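Local structure of Phosphoglucosamine/phosphogalactosamine mutase (Sulfolobus tokodaii, 2F7L) at residues Ile30-Phe34 with Ile106-Asp110; Lys39-Asp45 with Tyr88-Ile94; Asp112-Arg118 with Val310-His314. The protein interconverts the 6-phosphate and 1-phosphate forms of glucosamine and of galactosamine, a magnesium-dependent step toward UDP-N-acetylglucosamine and UDP-N-acetylgalactosamine. All blocks are in the same frame, centred on the assembly; numbering follows the deposited sequence.

Interaction 1: residues Ile30-Phe34 with Ile106-Asp110; sequences IGTFF and IKVVD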
# COMPACT_ATOMS: atom_id res chain seq x y z
N ILE A 30 2.24 21.73 8.10
CA ILE A 30 3.04 20.54 8.40
C ILE A 30 4.28 20.96 9.15
O ILE A 30 4.67 20.31 10.13
CB ILE A 30 3.44 19.79 7.11
CG1 ILE A 30 2.20 19.16 6.46
CG2 ILE A 30 4.45 18.68 7.44
CD1 ILE A 30 2.40 18.70 5.01
N GLY A 31 4.90 22.04 8.71
CA GLY A 31 6.10 22.52 9.36
C GLY A 31 5.82 23.01 10.76
O GLY A 31 6.60 22.75 11.70
N THR A 32 4.72 23.73 10.93
CA THR A 32 4.39 24.22 12.23
C THR A 32 4.12 23.03 13.15
O THR A 32 4.47 23.04 14.32
CB THR A 32 3.16 25.13 12.18
OG1 THR A 32 3.48 26.32 11.45
CG2 THR A 32 2.72 25.48 13.57
N PHE A 33 3.51 21.99 12.59
CA PHE A 33 3.19 20.77 13.32
C PHE A 33 4.42 20.03 13.86
O PHE A 33 4.41 19.50 14.97
CB PHE A 33 2.41 19.85 12.40
CG PHE A 33 2.30 18.45 12.91
CD1 PHE A 33 1.40 18.14 13.92
CD2 PHE A 33 3.08 17.43 12.36
CE1 PHE A 33 1.26 16.83 14.37
CE2 PHE A 33 2.96 16.11 12.81
CZ PHE A 33 2.04 15.81 13.81
N PHE A 34 5.47 19.97 13.06
CA PHE A 34 6.71 19.30 13.46
C PHE A 34 7.54 20.19 14.38
O PHE A 34 8.35 19.69 15.16
CB PHE A 34 7.55 18.92 12.23
CG PHE A 34 7.09 17.68 11.52
CD1 PHE A 34 7.14 16.44 12.14
CD2 PHE A 34 6.67 17.74 10.18
CE1 PHE A 34 6.79 15.27 11.45
CE2 PHE A 34 6.32 16.58 9.47
CZ PHE A 34 6.38 15.33 10.12
N ILE A 106 0.09 14.99 -1.10
CA ILE A 106 1.04 15.12 -0.04
C ILE A 106 0.82 14.06 1.00
O ILE A 106 -0.28 13.93 1.51
CB ILE A 106 0.90 16.46 0.67
CG1 ILE A 106 1.11 17.61 -0.32
CG2 ILE A 106 1.89 16.54 1.81
CD1 ILE A 106 2.54 17.77 -0.77
N LYS A 107 1.86 13.29 1.28
CA LYS A 107 1.80 12.27 2.33
C LYS A 107 2.73 12.84 3.41
O LYS A 107 3.72 13.52 3.10
CB LYS A 107 2.34 10.93 1.85
CG LYS A 107 1.28 9.93 1.40
CD LYS A 107 1.90 8.59 1.02
CE LYS A 107 0.87 7.65 0.37
NZ LYS A 107 1.46 6.42 -0.31
N VAL A 108 2.41 12.62 4.67
CA VAL A 108 3.31 13.10 5.70
C VAL A 108 3.60 11.96 6.65
O VAL A 108 2.70 11.38 7.24
CB VAL A 108 2.76 14.39 6.43
CG1 VAL A 108 1.42 14.78 5.86
CG2 VAL A 108 2.74 14.20 7.92
N VAL A 109 4.88 11.61 6.74
CA VAL A 109 5.32 10.54 7.62
C VAL A 109 5.92 11.05 8.91
O VAL A 109 6.80 11.90 8.91
CB VAL A 109 6.31 9.60 6.90
CG1 VAL A 109 6.78 10.23 5.62
CG2 VAL A 109 7.48 9.27 7.80
N ASP A 110 5.42 10.50 10.01
CA ASP A 110 5.87 10.87 11.34
C ASP A 110 7.21 10.25 11.75
O ASP A 110 7.82 9.48 11.01
CB ASP A 110 4.81 10.51 12.38
CG ASP A 110 5.11 11.09 13.74
OD1 ASP A 110 5.02 12.31 13.91
OD2 ASP A 110 5.46 10.31 14.66
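Ile106 meets the helix through its CG2 branch, which lies 3.9 Å from Ile30 CD1. The chain of Ile30 is extended at its second torsion (chi2 165°), which carries CD1 off the helix toward the strand. Lys107 turns to the opposite face of the sheet, where its amino group forms salt bridges with Asp243 and Asp245, residues that by similarity bind magnesium. Val108 points back at the helix and divides its methyls between two partners: CG1 sits 4.1 Å from Ile30 CD1, while CG2 approaches CZ of Phe34 at 4.4 Å. A compact branched residue suits this place, since it can touch two helix side chains one turn apart. At Val109 the backbone makes the contact, its carbonyl O standing 3.7 Å from Phe34 CZ at the ring edge, where the partial positive charge of the aromatic hydrogens lies. Asp110 ends the series with OD1 4.2 Å from Phe34 CE1; the same oxygen has a long, weak ion pair with Lys120. Phe33 leans on the neighbouring helix 118-130. With segment axes 11.2 Å apart and only 6° from parallel, this is the helix-on-sheet packing of an alpha/beta/alpha sandwich, here the first domain of a phosphohexose mutase.

Interaction 2: residues Lys39-Asp45 with Tyr88-Ile94; sequences KILVGRD and YDGGVVI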
# COMPACT_ATOMS: atom_id res chain seq x y z
N LYS A 39 14.11 18.20 11.85
CA LYS A 39 14.78 17.72 10.65
C LYS A 39 13.80 16.94 9.81
O LYS A 39 13.38 15.86 10.22
CB LYS A 39 15.98 16.87 11.05
CG LYS A 39 17.09 17.67 11.70
CD LYS A 39 18.07 16.75 12.36
CE LYS A 39 19.35 17.48 12.69
NZ LYS A 39 19.04 18.82 13.26
N ILE A 40 13.44 17.48 8.65
CA ILE A 40 12.44 16.84 7.79
C ILE A 40 12.93 16.45 6.42
O ILE A 40 13.44 17.27 5.68
CB ILE A 40 11.18 17.74 7.59
CG1 ILE A 40 10.53 18.08 8.93
CG2 ILE A 40 10.19 17.03 6.70
CD1 ILE A 40 10.07 16.88 9.71
N LEU A 41 12.74 15.18 6.08
CA LEU A 41 13.18 14.67 4.79
C LEU A 41 12.07 14.81 3.74
O LEU A 41 10.94 14.36 3.96
CB LEU A 41 13.58 13.21 4.95
CG LEU A 41 14.54 12.52 3.99
CD1 LEU A 41 13.96 11.18 3.61
CD2 LEU A 41 14.78 13.36 2.74
N VAL A 42 12.37 15.42 2.60
CA VAL A 42 11.39 15.59 1.53
C VAL A 42 11.77 14.77 0.31
O VAL A 42 12.88 14.88 -0.19
CB VAL A 42 11.29 17.07 1.09
CG1 VAL A 42 10.27 17.21 -0.02
CG2 VAL A 42 10.92 17.95 2.28
N GLY A 43 10.85 13.94 -0.18
CA GLY A 43 11.15 13.11 -1.35
C GLY A 43 9.96 13.06 -2.29
O GLY A 43 8.92 13.63 -1.96
N ARG A 44 10.07 12.39 -3.44
CA ARG A 44 8.95 12.34 -4.40
C ARG A 44 8.92 11.15 -5.33
O ARG A 44 9.94 10.50 -5.57
CB ARG A 44 8.94 13.60 -5.27
CG ARG A 44 9.95 13.58 -6.40
CD ARG A 44 9.99 14.93 -7.06
NE ARG A 44 10.03 14.82 -8.52
CZ ARG A 44 11.15 14.81 -9.23
NH1 ARG A 44 12.34 14.90 -8.63
NH2 ARG A 44 11.08 14.69 -10.56
N ASP A 45 7.75 10.84 -5.86
CA ASP A 45 7.67 9.76 -6.80
C ASP A 45 7.84 10.38 -8.19
O ASP A 45 8.36 11.50 -8.32
CB ASP A 45 6.35 9.00 -6.66
CG ASP A 45 5.16 9.78 -7.19
OD1 ASP A 45 5.36 10.88 -7.76
OD2 ASP A 45 4.03 9.28 -7.04
N TYR A 88 15.59 11.28 11.03
CA TYR A 88 14.68 12.39 10.81
C TYR A 88 13.53 12.52 11.79
O TYR A 88 13.14 11.57 12.45
CB TYR A 88 14.15 12.32 9.38
CG TYR A 88 15.23 12.60 8.38
CD1 TYR A 88 15.66 13.91 8.12
CD2 TYR A 88 15.86 11.56 7.69
CE1 TYR A 88 16.67 14.17 7.22
CE2 TYR A 88 16.88 11.80 6.78
CZ TYR A 88 17.28 13.12 6.56
OH TYR A 88 18.32 13.35 5.70
N ASP A 89 12.99 13.73 11.89
CA ASP A 89 11.88 14.00 12.78
C ASP A 89 10.55 13.68 12.09
O ASP A 89 9.49 13.73 12.71
CB ASP A 89 11.92 15.46 13.20
CG ASP A 89 12.96 15.71 14.25
OD1 ASP A 89 12.81 15.14 15.34
OD2 ASP A 89 13.92 16.47 13.99
N GLY A 90 10.65 13.36 10.80
CA GLY A 90 9.50 13.03 9.97
C GLY A 90 9.83 13.39 8.52
O GLY A 90 10.95 13.79 8.20
N GLY A 91 8.86 13.24 7.63
CA GLY A 91 9.10 13.59 6.26
C GLY A 91 7.81 13.81 5.50
O GLY A 91 6.72 13.52 6.00
N VAL A 92 7.93 14.38 4.31
CA VAL A 92 6.77 14.58 3.48
C VAL A 92 7.13 14.13 2.06
O VAL A 92 8.12 14.56 1.48
CB VAL A 92 6.27 16.05 3.55
CG1 VAL A 92 7.30 16.91 4.19
CG2 VAL A 92 5.88 16.56 2.19
N VAL A 93 6.33 13.19 1.55
CA VAL A 93 6.49 12.62 0.21
C VAL A 93 5.43 13.22 -0.76
O VAL A 93 4.22 13.29 -0.44
CB VAL A 93 6.28 11.07 0.26
CG1 VAL A 93 6.58 10.48 -1.07
CG2 VAL A 93 7.14 10.45 1.31
N ILE A 94 5.88 13.64 -1.94
CA ILE A 94 4.99 14.20 -2.97
C ILE A 94 4.55 13.03 -3.81
O ILE A 94 5.30 12.57 -4.66
CB ILE A 94 5.73 15.23 -3.89
CG1 ILE A 94 6.04 16.52 -3.13
CG2 ILE A 94 4.85 15.63 -5.06
CD1 ILE A 94 6.69 16.32 -1.79
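Two neighbouring parallel strands of the domain I sheet, 39-44 and 90-94, are joined here by a ladder of backbone hydrogen bonds. Leu41 N donates to Gly90 O, Leu41 O accepts from Val92 N at 3.0 Å, and the same alternation through Gly43 continues to Asp45 N and Ile94 O. The ladder starts from a side chain: Lys39 N donates to Asp89 OD2 at 2.8 Å, on the anti lone pair and almost straight at 173°. Asp89 CG, beside its own backbone N (chi1 -77°), brings the carboxylate there while Asp89 N reaches Lys39 O at 2.7 Å. These paired bonds hold both backbone polar groups of Lys39 and would be expected to anchor the strand's start. On one face of the sheet Leu41 CB stands over the face of the Tyr88 ring, 3.7 Å from its centroid, a CH-pi contact; the Tyr88 hydroxyl is hydrogen-bonded to Glu148. On the other face Ile40 CG2 meets Val92 CG1 at 3.8 Å. Further along, Val42 CG1 meets Ile94 CD1 at 4.1 Å, beta-branched residues suiting buried strands under helix 50-63. At the last rung Asp45 OD2 shares a hydrogen bond with Thr95 OG1 and a salt bridge with Arg47, the side chain about 4 Å from that of Asp243, a magnesium ligand by similarity. The C-terminal ends of these parallel strands thus face the probable metal site, as is usual in alpha/beta folds.

Interaction 3: residues Asp112-Arg118 with Val310-His314; sequences DGIEIRR and VDIAH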
# COMPACT_ATOMS: atom_id res chain seq x y z
N ASP A 112 8.21 7.87 13.51
CA ASP A 112 8.36 6.41 13.46
C ASP A 112 8.48 5.76 12.07
O ASP A 112 8.71 4.57 11.97
CB ASP A 112 7.20 5.76 14.26
CG ASP A 112 5.80 6.20 13.79
OD1 ASP A 112 4.80 5.83 14.47
OD2 ASP A 112 5.69 6.89 12.74
N GLY A 113 8.34 6.55 11.00
CA GLY A 113 8.47 5.99 9.67
C GLY A 113 7.14 5.65 9.04
O GLY A 113 7.07 5.30 7.86
N ILE A 114 6.08 5.76 9.82
CA ILE A 114 4.75 5.48 9.33
C ILE A 114 4.07 6.82 9.06
O ILE A 114 4.48 7.84 9.56
CB ILE A 114 3.96 4.71 10.41
CG1 ILE A 114 4.87 3.65 11.02
CG2 ILE A 114 2.71 4.08 9.82
CD1 ILE A 114 4.24 2.87 12.14
N GLU A 115 3.03 6.82 8.24
CA GLU A 115 2.31 8.07 7.99
C GLU A 115 1.69 8.51 9.32
O GLU A 115 1.41 7.68 10.20
CB GLU A 115 1.21 7.82 6.97
CG GLU A 115 1.13 6.37 6.58
CD GLU A 115 1.80 6.07 5.25
OE1 GLU A 115 2.05 4.87 4.98
OE2 GLU A 115 2.06 7.03 4.49
N ILE A 116 1.47 9.80 9.47
CA ILE A 116 0.91 10.33 10.71
C ILE A 116 -0.46 9.75 11.03
O ILE A 116 -1.25 9.47 10.13
CB ILE A 116 0.82 11.89 10.68
CG1 ILE A 116 0.07 12.35 9.42
CG2 ILE A 116 2.23 12.50 10.72
CD1 ILE A 116 -0.25 13.83 9.36
N ARG A 117 -0.72 9.57 12.32
CA ARG A 117 -2.00 9.06 12.80
C ARG A 117 -3.07 10.09 12.45
O ARG A 117 -2.75 11.24 12.18
CB ARG A 117 -1.95 8.85 14.30
CG ARG A 117 -1.19 7.61 14.73
CD ARG A 117 -0.80 7.68 16.20
NE ARG A 117 -0.17 6.44 16.65
CZ ARG A 117 -0.80 5.26 16.71
NH1 ARG A 117 -2.08 5.18 16.35
NH2 ARG A 117 -0.16 4.17 17.14
N ARG A 118 -4.33 9.68 12.48
CA ARG A 118 -5.43 10.59 12.12
C ARG A 118 -5.60 11.79 13.05
O ARG A 118 -5.86 12.91 12.60
CB ARG A 118 -6.73 9.81 12.00
CG ARG A 118 -6.61 8.61 11.06
CD ARG A 118 -5.78 8.92 9.78
NE ARG A 118 -5.78 7.81 8.81
CZ ARG A 118 -5.20 6.62 9.00
NH1 ARG A 118 -4.56 6.37 10.14
NH2 ARG A 118 -5.29 5.67 8.07
N VAL A 310 -2.32 2.77 6.26
CA VAL A 310 -1.71 3.51 7.35
C VAL A 310 -2.16 2.86 8.67
O VAL A 310 -1.35 2.50 9.52
CB VAL A 310 -2.14 5.00 7.35
CG1 VAL A 310 -1.39 5.76 8.44
CG2 VAL A 310 -1.90 5.63 5.98
N ASP A 311 -3.48 2.72 8.82
CA ASP A 311 -4.06 2.13 10.02
C ASP A 311 -3.45 0.76 10.30
O ASP A 311 -3.06 0.47 11.42
CB ASP A 311 -5.57 1.98 9.84
CG ASP A 311 -6.33 3.28 10.12
OD1 ASP A 311 -7.37 3.51 9.44
OD2 ASP A 311 -5.89 4.04 11.02
N ILE A 312 -3.37 -0.07 9.27
CA ILE A 312 -2.80 -1.40 9.41
C ILE A 312 -1.37 -1.29 9.95
O ILE A 312 -1.02 -1.96 10.92
CB ILE A 312 -2.77 -2.14 8.05
CG1 ILE A 312 -4.20 -2.48 7.63
CG2 ILE A 312 -1.86 -3.37 8.11
CD1 ILE A 312 -4.29 -3.14 6.27
N ALA A 313 -0.56 -0.45 9.32
CA ALA A 313 0.82 -0.29 9.74
C ALA A 313 0.84 -0.07 11.24
O ALA A 313 1.61 -0.71 11.95
CB ALA A 313 1.48 0.88 9.00
N HIS A 314 -0.02 0.81 11.73
CA HIS A 314 -0.09 1.06 13.17
C HIS A 314 -0.59 -0.16 13.97
O HIS A 314 0.00 -0.54 14.97
CB HIS A 314 -0.97 2.29 13.44
CG HIS A 314 -0.30 3.59 13.14
ND1 HIS A 314 0.86 4.00 13.78
CD2 HIS A 314 -0.63 4.60 12.29
CE1 HIS A 314 1.21 5.19 13.34
NE2 HIS A 314 0.32 5.58 12.44
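With CG beside its backbone N (chi1 -77°), His314 swings its imidazole off helix 309-318 and into the loop 112-118. Arg117 has the same first torsion (-76°) and then runs extended to NE, which draws its whole chain along one face of that ring. Its CG lies 3.4 Å from His314 NE2, and further out the guanidinium stacks on the imidazole with centres 3.9 Å apart and planes 24° from parallel. Asp318 holds Arg117 NH2 by a salt bridge, which probably steadies the stack. Over the opposite face comes Ile114, whose CG2 makes a CH-pi contact and also touches Ala313 CB at 3.5 Å, a small residue that lets the loop sit close to the helix. At the ring edge His314 NE2 donates to Glu115 O at 3.3 Å; the N-H is bent and the oxygen tilted from the ring plane, a modest tether for an imidazole covered on both faces. This is an interdomain contact of the four-domain phosphohexose mutase: a domain I loop, with the side chain of Glu115 about 6 Å from that of Asp245, a magnesium ligand by similarity, docks on a domain III helix. An Asx turn shapes the start of the loop, Ile114 N bonding to Asp112 OD2 at 3.2 Å. Toward its end Arg118 curls back so that NH1 makes a 2.8 Å salt bridge with Asp311 OD2, while NH2 lies beside Val310 and Asp311 OD1.

Interactions 1 and 2 share the domain I sheet: interaction 2 pairs two of its strands, and interaction 1 packs a helix on it. Strand 103-109 adds to strand 90-94 through probable backbone bonds Val109 N to Gly91 O and Lys107 N to Val93 O, and Phe34 packs on both Ile40 and Asp89. Both are buried, but interaction 1 relies on apolar packing, whereas interaction 2 is dominated by main-chain hydrogen bonds. Interaction 3 joins different domains and is largely buried, with partly exposed charged residues at its margin; its chemistry mixes stacking, CH-pi and apolar contacts, one side-chain-to-backbone hydrogen bond and a salt bridge. It meets interaction 1 where Ile116 N probably bonds to Val108 O, but does not touch interaction 2.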